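Local coordinates for MgGH51 (Meripilus giganteus, PDB 6ZPV), which hydrolyses terminal non-reducing alpha-L-arabinofuranosyl residues from arabinose-containing glycans, as a fungal glycoside hydrolase of family GH51, at residues E351-A356 and T382-N387; Q565-N570 and G607-Y612; L33-L38 and L197-F202. One frame throughout, in Å; residues are numbered along the deposited sequence.

Contact 1: E351-A356 and T382-N387; sequences EDFFAA and TTNAWN. With NAG (2-acetamido-2-deoxy-beta-D-glucopyranose), chain B; NAG (2-acetamido-2-deoxy-beta-D-glucopyranose), chain C; BMA (beta-D-mannopyranose), chain D.
Asp352 and Thr382 carry the polar part of this contact. The hydroxyl OG1 of Thr382 donates to OD2 of Asp352 over 2.7 Å. It meets the anti lone pair of that oxygen, on the side turned away from OD1. Thr382 OG1 sits between its own backbone N and carbonyl carbon (chi1 72°), which puts the hydroxyl against the aspartate. The other oxygen, Asp352 OD1, forms a salt bridge with Arg362 of helix 359-373. The carboxylate is gripped at both ends.

The van der Waals contacts follow. Methyl CG2 of Thr383 rests 3.5 Å from Asp352 O and also touches Ala356 CB at 4.1 Å. The Phe353 side chain crosses that of Asn384 at a slant, ring and amide planes 13° apart, with Asn384 OD1 3.6 Å from Phe353 CB. The ring edge faces a carbonyl: Phe353 CD2 is 3.4 Å from Thr382 O, which lies near the ring plane.

Glycan contacts come third. A type II turn from Asn384 to Asn387 presents Trp386 and Asn387 to the sugars. C3 of the chain B NAG stands 3.6 Å above the plane of the Trp386 ring, over its centre. Trp386 NE1 donates to the hydroxyl of Tyr425, and Tyr397 packs edge-to-face with the indole. Asn387 ND2 donates an almost straight bond, 169° at the hydrogen, to O3 of the chain C NAG at 3.2 Å. This is a glycan of the N-linked type, probably carried by Asn421, and not substrate.

Both segments follow neighbouring barrel strands, 345-348 and 378-381, at their C-terminal, active-site end. The buried hydroxyl-carboxylate pair, with Arg362 as its second partner, ties both loops to helix 359-373, while Trp386 packs its face on one sugar and Asn387 hydrogen-bonds another.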
# COMPACT_ATOMS: atom_id res chain seq x y z
N GLU A 351 16.90 -1.41 1.90
CA GLU A 351 17.63 -1.57 3.19
C GLU A 351 18.92 -2.36 2.97
O GLU A 351 19.27 -3.25 3.76
CB GLU A 351 16.75 -2.16 4.28
CG GLU A 351 15.59 -1.23 4.67
CD GLU A 351 14.98 -1.50 6.02
OE1 GLU A 351 15.07 -2.68 6.50
OE2 GLU A 351 14.40 -0.54 6.59
N ASP A 352 19.74 -1.89 2.02
CA ASP A 352 21.03 -2.57 1.75
C ASP A 352 22.08 -2.20 2.80
O ASP A 352 23.17 -2.76 2.76
CB ASP A 352 21.50 -2.34 0.33
CG ASP A 352 20.58 -3.08 -0.64
OD1 ASP A 352 20.80 -4.31 -0.84
OD2 ASP A 352 19.62 -2.46 -1.15
N PHE A 353 21.73 -1.31 3.77
CA PHE A 353 22.59 -1.19 4.95
C PHE A 353 22.78 -2.50 5.67
O PHE A 353 23.76 -2.67 6.41
CB PHE A 353 22.11 -0.07 5.88
CG PHE A 353 20.71 -0.19 6.37
CD1 PHE A 353 20.39 -1.04 7.42
CD2 PHE A 353 19.69 0.54 5.78
CE1 PHE A 353 19.10 -1.15 7.91
CE2 PHE A 353 18.38 0.46 6.27
CZ PHE A 353 18.08 -0.40 7.32
N PHE A 354 21.86 -3.46 5.51
CA PHE A 354 22.04 -4.79 6.12
C PHE A 354 23.00 -5.69 5.34
O PHE A 354 23.42 -6.73 5.85
CB PHE A 354 20.70 -5.51 6.24
CG PHE A 354 19.81 -5.04 7.37
CD1 PHE A 354 20.29 -4.95 8.67
CD2 PHE A 354 18.48 -4.75 7.14
CE1 PHE A 354 19.44 -4.57 9.69
CE2 PHE A 354 17.65 -4.40 8.20
CZ PHE A 354 18.11 -4.28 9.46
N ALA A 355 23.36 -5.27 4.11
CA ALA A 355 24.24 -6.04 3.20
C ALA A 355 25.26 -5.09 2.57
O ALA A 355 25.45 -5.06 1.36
CB ALA A 355 23.38 -6.75 2.16
N ALA A 356 25.87 -4.27 3.43
CA ALA A 356 26.76 -3.20 2.95
C ALA A 356 28.10 -3.69 2.45
O ALA A 356 28.82 -2.92 1.79
CB ALA A 356 26.86 -2.14 4.00
N THR A 382 20.32 2.79 -0.90
CA THR A 382 19.61 2.34 0.29
C THR A 382 20.51 1.99 1.46
O THR A 382 20.01 1.64 2.55
CB THR A 382 18.77 1.09 -0.05
OG1 THR A 382 19.70 0.03 -0.24
CG2 THR A 382 17.85 1.29 -1.23
N THR A 383 21.84 2.05 1.29
CA THR A 383 22.74 1.96 2.41
C THR A 383 22.62 3.24 3.29
O THR A 383 22.02 4.23 2.86
CB THR A 383 24.18 1.75 1.92
OG1 THR A 383 24.40 2.48 0.70
CG2 THR A 383 24.46 0.27 1.69
N ASN A 384 23.24 3.18 4.46
CA ASN A 384 23.32 4.39 5.29
C ASN A 384 24.10 5.45 4.51
O ASN A 384 25.11 5.12 3.78
CB ASN A 384 24.03 4.09 6.61
CG ASN A 384 23.26 3.12 7.47
OD1 ASN A 384 22.03 3.11 7.47
ND2 ASN A 384 23.99 2.31 8.23
N ALA A 385 23.73 6.68 4.65
CA ALA A 385 24.32 7.72 3.80
C ALA A 385 25.82 7.76 3.97
O ALA A 385 26.31 7.91 5.08
CB ALA A 385 23.67 9.04 4.12
N TRP A 386 26.53 7.61 2.86
CA TRP A 386 27.98 7.86 2.72
C TRP A 386 28.87 6.82 3.36
O TRP A 386 30.10 6.98 3.29
CB TRP A 386 28.35 9.28 3.24
CG TRP A 386 27.46 10.30 2.62
CD1 TRP A 386 26.55 11.06 3.27
CD2 TRP A 386 27.33 10.62 1.25
NE1 TRP A 386 25.80 11.81 2.39
CE2 TRP A 386 26.30 11.58 1.14
CE3 TRP A 386 27.97 10.20 0.09
CZ2 TRP A 386 25.90 12.09 -0.08
CZ3 TRP A 386 27.59 10.72 -1.13
CH2 TRP A 386 26.55 11.65 -1.20
N ASN A 387 28.33 5.77 3.92
CA ASN A 387 29.13 4.71 4.57
C ASN A 387 28.42 3.38 4.32
O ASN A 387 27.44 3.07 4.99
CB ASN A 387 29.31 4.94 6.05
CG ASN A 387 30.21 6.11 6.38
OD1 ASN A 387 31.43 5.97 6.20
ND2 ASN A 387 29.64 7.23 6.78
C1 NAG B . 27.93 15.77 1.18
C2 NAG B . 28.97 14.79 0.58
C3 NAG B . 29.32 13.61 1.46
C4 NAG B . 29.54 13.90 2.90
C5 NAG B . 28.41 14.83 3.34
C6 NAG B . 28.64 15.34 4.78
C7 NAG B . 28.89 15.06 -1.85
C8 NAG B . 28.21 14.65 -3.16
N2 NAG B . 28.59 14.39 -0.76
O3 NAG B . 30.42 12.85 0.90
O4 NAG B . 29.48 12.78 3.78
O5 NAG B . 28.31 16.00 2.57
O6 NAG B . 29.94 15.94 4.89
O7 NAG B . 29.76 15.93 -1.83
C1 NAG C . 30.70 12.21 4.18
C2 NAG C . 30.47 11.39 5.44
C3 NAG C . 31.73 10.72 5.87
C4 NAG C . 32.18 9.88 4.67
C5 NAG C . 32.22 10.68 3.36
C6 NAG C . 32.54 9.82 2.10
C7 NAG C . 28.76 12.13 7.03
C8 NAG C . 28.43 13.13 8.14
N2 NAG C . 29.95 12.27 6.50
O3 NAG C . 31.42 9.83 6.95
O4 NAG C . 33.55 9.44 4.84
O5 NAG C . 30.99 11.31 3.10
O6 NAG C . 32.50 10.48 0.81
O7 NAG C . 27.91 11.34 6.66
C1 BMA D . 33.78 8.17 5.40
C2 BMA D . 35.14 7.69 4.86
C3 BMA D . 35.54 6.39 5.54
C4 BMA D . 35.54 6.54 7.07
C5 BMA D . 34.22 7.12 7.53
C6 BMA D . 34.29 7.47 9.03
O2 BMA D . 36.19 8.68 5.04
O3 BMA D . 36.86 6.00 5.12
O4 BMA D . 35.81 5.31 7.73
O5 BMA D . 33.94 8.35 6.85
O6 BMA D . 32.93 7.69 9.47

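Contact 2: Q565-N570 and G607-Y612; sequences QLTQFN and GKTFTY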
# COMPACT_ATOMS: atom_id res chain seq x y z
N GLN A 565 3.67 37.07 13.55
CA GLN A 565 3.97 38.42 13.04
C GLN A 565 4.25 38.31 11.55
O GLN A 565 5.29 37.75 11.16
CB GLN A 565 5.13 39.05 13.80
CG GLN A 565 4.86 39.33 15.23
CD GLN A 565 3.88 40.44 15.51
OE1 GLN A 565 3.40 41.07 14.58
NE2 GLN A 565 3.71 40.76 16.80
N LEU A 566 3.33 38.82 10.77
CA LEU A 566 3.36 38.83 9.29
C LEU A 566 3.42 40.29 8.80
O LEU A 566 3.02 40.57 7.61
CB LEU A 566 2.15 38.10 8.72
CG LEU A 566 2.23 36.56 8.77
CD1 LEU A 566 2.03 36.03 10.15
CD2 LEU A 566 1.28 35.96 7.83
N THR A 567 3.98 41.19 9.61
CA THR A 567 4.01 42.61 9.22
C THR A 567 4.97 42.88 8.05
O THR A 567 4.86 43.97 7.47
CB THR A 567 4.42 43.43 10.44
OG1 THR A 567 5.67 43.01 10.92
CG2 THR A 567 3.35 43.37 11.51
N GLN A 568 5.86 41.97 7.68
CA GLN A 568 6.72 42.20 6.50
C GLN A 568 5.90 42.19 5.21
O GLN A 568 6.35 42.73 4.18
CB GLN A 568 7.82 41.13 6.39
CG GLN A 568 8.85 41.28 7.50
CD GLN A 568 9.90 40.20 7.41
OE1 GLN A 568 10.15 39.65 6.30
NE2 GLN A 568 10.51 39.90 8.56
N PHE A 569 4.79 41.47 5.19
CA PHE A 569 3.98 41.32 3.97
C PHE A 569 3.28 42.63 3.63
O PHE A 569 3.02 43.51 4.48
CB PHE A 569 2.97 40.18 4.12
CG PHE A 569 3.60 38.80 4.25
CD1 PHE A 569 4.09 38.29 5.46
CD2 PHE A 569 3.84 38.06 3.14
CE1 PHE A 569 4.76 37.10 5.55
CE2 PHE A 569 4.47 36.80 3.24
CZ PHE A 569 4.90 36.32 4.47
N ASN A 570 2.95 42.79 2.37
CA ASN A 570 2.08 43.89 1.88
C ASN A 570 0.66 43.75 2.42
O ASN A 570 0.07 44.77 2.91
CB ASN A 570 2.05 43.92 0.37
CG ASN A 570 3.41 44.22 -0.17
OD1 ASN A 570 3.98 45.24 0.19
ND2 ASN A 570 3.96 43.34 -0.98
N GLY A 607 -4.74 38.51 10.35
CA GLY A 607 -4.23 39.78 9.87
C GLY A 607 -2.74 39.73 10.02
O GLY A 607 -2.14 38.63 10.09
N LYS A 608 -2.12 40.89 10.00
CA LYS A 608 -0.66 40.93 10.07
C LYS A 608 -0.14 40.47 11.41
O LYS A 608 1.07 40.14 11.46
CB LYS A 608 -0.12 42.30 9.66
CG LYS A 608 -0.16 42.55 8.16
CD LYS A 608 0.24 43.92 7.70
CE LYS A 608 0.33 44.02 6.21
NZ LYS A 608 0.80 45.39 5.81
N THR A 609 -0.95 40.53 12.45
CA THR A 609 -0.56 39.98 13.77
C THR A 609 -1.76 39.18 14.26
O THR A 609 -2.89 39.74 14.31
CB THR A 609 -0.22 41.12 14.78
OG1 THR A 609 0.85 41.91 14.25
CG2 THR A 609 0.18 40.54 16.12
N PHE A 610 -1.55 37.95 14.72
CA PHE A 610 -2.63 37.18 15.33
C PHE A 610 -2.04 36.15 16.26
O PHE A 610 -0.83 35.82 16.09
CB PHE A 610 -3.59 36.63 14.25
CG PHE A 610 -2.95 35.63 13.32
CD1 PHE A 610 -2.36 36.08 12.18
CD2 PHE A 610 -2.94 34.29 13.59
CE1 PHE A 610 -1.81 35.21 11.30
CE2 PHE A 610 -2.36 33.41 12.70
CZ PHE A 610 -1.76 33.89 11.56
N THR A 611 -2.85 35.63 17.13
CA THR A 611 -2.38 34.71 18.18
C THR A 611 -3.15 33.41 18.09
O THR A 611 -4.37 33.43 17.94
CB THR A 611 -2.50 35.39 19.55
OG1 THR A 611 -1.73 36.59 19.54
CG2 THR A 611 -2.10 34.47 20.67
N TYR A 612 -2.44 32.30 18.27
CA TYR A 612 -3.08 30.97 18.32
C TYR A 612 -2.64 30.25 19.59
O TYR A 612 -1.42 30.21 19.87
CB TYR A 612 -2.69 30.14 17.07
CG TYR A 612 -3.30 28.76 17.10
CD1 TYR A 612 -4.67 28.59 17.08
CD2 TYR A 612 -2.52 27.62 17.13
CE1 TYR A 612 -5.23 27.34 17.09
CE2 TYR A 612 -3.05 26.36 17.14
CZ TYR A 612 -4.44 26.21 17.12
OH TYR A 612 -5.03 24.97 17.14
O HOH W 1 3.05 45.97 7.40
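Lys608 reaches along the type I beta turn from Leu566 to Phe569, beside a small mixed sheet of the C-terminal beta domain. Strand 560-565 is the middle strand of that sheet, between 2-4 and 609-614. Gln565 and Thr609 form an antiparallel, non-hydrogen-bonded pair.

The lysine side chain can be followed outward. CB of Lys608 touches the methyl CG2 of Thr567 at 4.1 Å. CG of Lys608 passes 3.8 Å from Leu566 O. Beyond CG the chain is fully extended (chi2 175°), which carries its end past the turn to Phe569 and Asn570. CE of Lys608 already lies 3.2 Å from Phe569 O. The ammonium NZ then donates to Asn570 O and, more weakly, to Phe569 O. A water bridges it to Thr567 O. The carbonyls and the water are likely to offset the ammonium charge.

The backbone of the same lysine holds the start of the turn. Leu566 N donates to Lys608 O over 2.7 Å, with an angle of 162° at the hydrogen. Leu566 CD1 also meets the Phe610 ring at CE1, 4.1 Å away. This apolar side continues to Ile550 on strand 547-554, which Phe610 also touches.

Gln565 and Thr609 lie side by side and point the same way. The glutamine chain is bent, bringing its amide over to the threonine, where Thr609 OG1 donates to Gln565 OE1 at 2.7 Å. At the lysine tip, Lys608 NZ sits 3.1 Å from Asn570 O and well above its carbonyl plane, 64° out of it.

Contact 3: L33-L38 and L197-F202; sequences LYAELL and LFPPTF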
# COMPACT_ATOMS: atom_id res chain seq x y z
N LEU A 33 -5.81 -3.43 -0.70
CA LEU A 33 -5.99 -2.50 -1.87
C LEU A 33 -6.46 -3.27 -3.11
O LEU A 33 -7.21 -2.71 -3.91
CB LEU A 33 -4.69 -1.74 -2.08
CG LEU A 33 -4.69 -0.74 -3.23
CD1 LEU A 33 -5.66 0.40 -2.96
CD2 LEU A 33 -3.28 -0.19 -3.38
N TYR A 34 -5.97 -4.49 -3.32
CA TYR A 34 -6.40 -5.29 -4.48
C TYR A 34 -7.82 -5.80 -4.23
O TYR A 34 -8.07 -6.39 -3.18
CB TYR A 34 -5.39 -6.41 -4.71
CG TYR A 34 -5.64 -7.29 -5.90
CD1 TYR A 34 -5.94 -6.77 -7.16
CD2 TYR A 34 -5.52 -8.66 -5.78
CE1 TYR A 34 -6.12 -7.61 -8.24
CE2 TYR A 34 -5.70 -9.50 -6.88
CZ TYR A 34 -6.02 -8.98 -8.12
OH TYR A 34 -6.18 -9.86 -9.18
N ALA A 35 -8.74 -5.61 -5.18
CA ALA A 35 -10.18 -5.79 -4.84
C ALA A 35 -10.65 -7.24 -4.78
O ALA A 35 -11.79 -7.46 -4.35
CB ALA A 35 -11.03 -5.03 -5.84
N GLU A 36 -9.84 -8.21 -5.20
CA GLU A 36 -10.25 -9.62 -5.16
C GLU A 36 -10.79 -9.99 -3.79
O GLU A 36 -10.14 -9.70 -2.73
CB GLU A 36 -9.05 -10.49 -5.50
CG GLU A 36 -9.25 -11.97 -5.26
CD GLU A 36 -10.29 -12.61 -6.19
OE1 GLU A 36 -10.04 -12.56 -7.43
OE2 GLU A 36 -11.32 -13.10 -5.70
N LEU A 37 -11.89 -10.71 -3.73
CA LEU A 37 -12.55 -11.07 -2.47
C LEU A 37 -12.27 -12.48 -2.00
O LEU A 37 -12.54 -12.76 -0.80
CB LEU A 37 -14.08 -10.90 -2.67
CG LEU A 37 -14.50 -9.48 -2.94
CD1 LEU A 37 -15.95 -9.38 -3.37
CD2 LEU A 37 -14.23 -8.59 -1.74
N LEU A 38 -11.81 -13.37 -2.86
CA LEU A 38 -11.56 -14.75 -2.48
C LEU A 38 -10.12 -14.92 -2.01
O LEU A 38 -9.20 -14.51 -2.72
CB LEU A 38 -11.85 -15.73 -3.61
CG LEU A 38 -13.20 -15.57 -4.29
CD1 LEU A 38 -13.39 -16.62 -5.34
CD2 LEU A 38 -14.34 -15.60 -3.30
N LEU A 197 -13.62 -13.49 -7.40
CA LEU A 197 -14.81 -12.71 -7.15
C LEU A 197 -14.41 -11.26 -6.92
O LEU A 197 -13.66 -10.98 -5.97
CB LEU A 197 -15.60 -13.23 -5.94
CG LEU A 197 -16.91 -12.50 -5.67
CD1 LEU A 197 -17.97 -12.80 -6.70
CD2 LEU A 197 -17.45 -12.81 -4.28
N PHE A 198 -14.90 -10.37 -7.77
CA PHE A 198 -14.62 -8.93 -7.65
C PHE A 198 -15.86 -8.13 -7.38
O PHE A 198 -16.91 -8.39 -8.01
CB PHE A 198 -13.96 -8.35 -8.92
CG PHE A 198 -12.46 -8.39 -8.93
CD1 PHE A 198 -11.78 -9.60 -8.95
CD2 PHE A 198 -11.71 -7.25 -8.90
CE1 PHE A 198 -10.39 -9.63 -8.95
CE2 PHE A 198 -10.33 -7.26 -8.89
CZ PHE A 198 -9.69 -8.49 -8.93
N PRO A 199 -15.79 -7.12 -6.51
CA PRO A 199 -16.81 -6.09 -6.42
C PRO A 199 -16.57 -5.05 -7.51
O PRO A 199 -15.57 -5.14 -8.23
CB PRO A 199 -16.49 -5.48 -5.03
CG PRO A 199 -14.96 -5.46 -5.03
CD PRO A 199 -14.56 -6.73 -5.77
N PRO A 200 -17.40 -4.00 -7.62
CA PRO A 200 -17.03 -2.87 -8.43
C PRO A 200 -15.66 -2.35 -8.00
O PRO A 200 -15.38 -2.31 -6.79
CB PRO A 200 -18.19 -1.83 -8.16
CG PRO A 200 -19.35 -2.70 -7.73
CD PRO A 200 -18.71 -3.81 -6.92
N THR A 201 -14.85 -1.85 -8.91
CA THR A 201 -13.50 -1.40 -8.60
C THR A 201 -13.34 0.11 -8.72
O THR A 201 -14.11 0.78 -9.43
CB THR A 201 -12.51 -2.14 -9.49
OG1 THR A 201 -12.84 -1.88 -10.84
CG2 THR A 201 -12.41 -3.61 -9.17
N PHE A 202 -12.30 0.63 -8.11
CA PHE A 202 -11.91 2.05 -8.28
C PHE A 202 -11.74 2.35 -9.76
O PHE A 202 -11.03 1.62 -10.49
CB PHE A 202 -10.62 2.26 -7.49
CG PHE A 202 -10.11 3.66 -7.47
CD1 PHE A 202 -10.81 4.69 -6.85
CD2 PHE A 202 -8.91 4.00 -8.09
CE1 PHE A 202 -10.31 5.98 -6.80
CE2 PHE A 202 -8.44 5.30 -8.02
CZ PHE A 202 -9.12 6.29 -7.40
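The two segments run nearly antiparallel, 158° apart, and come closest at Glu36 and Phe198, whose CA atoms are 5.1 Å apart. Leu37 N donates to Leu197 O at 2.9 Å.

Glu36 does most of the polar work. Its CG is opposite the backbone N, and a bend at chi2 (67°) swings the carboxylate back to the main chain. OE2 of Glu36 accepts from two backbone donors, Leu197 N at 2.9 Å and Leu38 N of its own segment. The first arrives on the syn side, the second on the anti lone pair. OE1 has Arg41 as a salt-bridge partner and Ser196 OG as a hydrogen-bond partner.

Phe198 packs beside this carboxylate. One ring face lies against the Ala35-Glu36 peptide, with Glu36 N 3.7 Å above the plane. Its edge points to the face of Tyr34 in an offset edge-to-face pair, planes 77° apart, with Phe198 CZ 3.7 Å from Tyr34 CE1. Leu37 CD1 touches Pro199 CD at 3.8 Å, and Leu38 CG rests on Leu197 CB at 3.7 Å.

These segments are the way into and out of the beta-sandwich domain that interrupts the barrel chain. One carboxylate shared by two backbone N-H groups, with arginine near, fixes both linkers together. The charge is probably stabilised there, and apolar side chains pack around it.

Overall arrangement
Contact 3 comes first along the chain, then contact 1, then contact 2, each closing before the next opens. None touches another. Centres of contacts 1 and 3 lie about 37 Å apart, on opposite sides of the chain's centre. Contact 2 is about 45 Å from contact 1 and about 50 Å from contact 3, between centres. Each contact joins a different part of the enzyme. Contact 1 ties loops after adjacent strands of the eight-stranded parallel barrel. Contact 3 sits where the inserted beta-sandwich domain, made of two five-stranded antiparallel sheets, leaves and rejoins the barrel region. Contact 2 lies at the small sheet of the C-terminal domain that the N-terminal strand 2-4 joins.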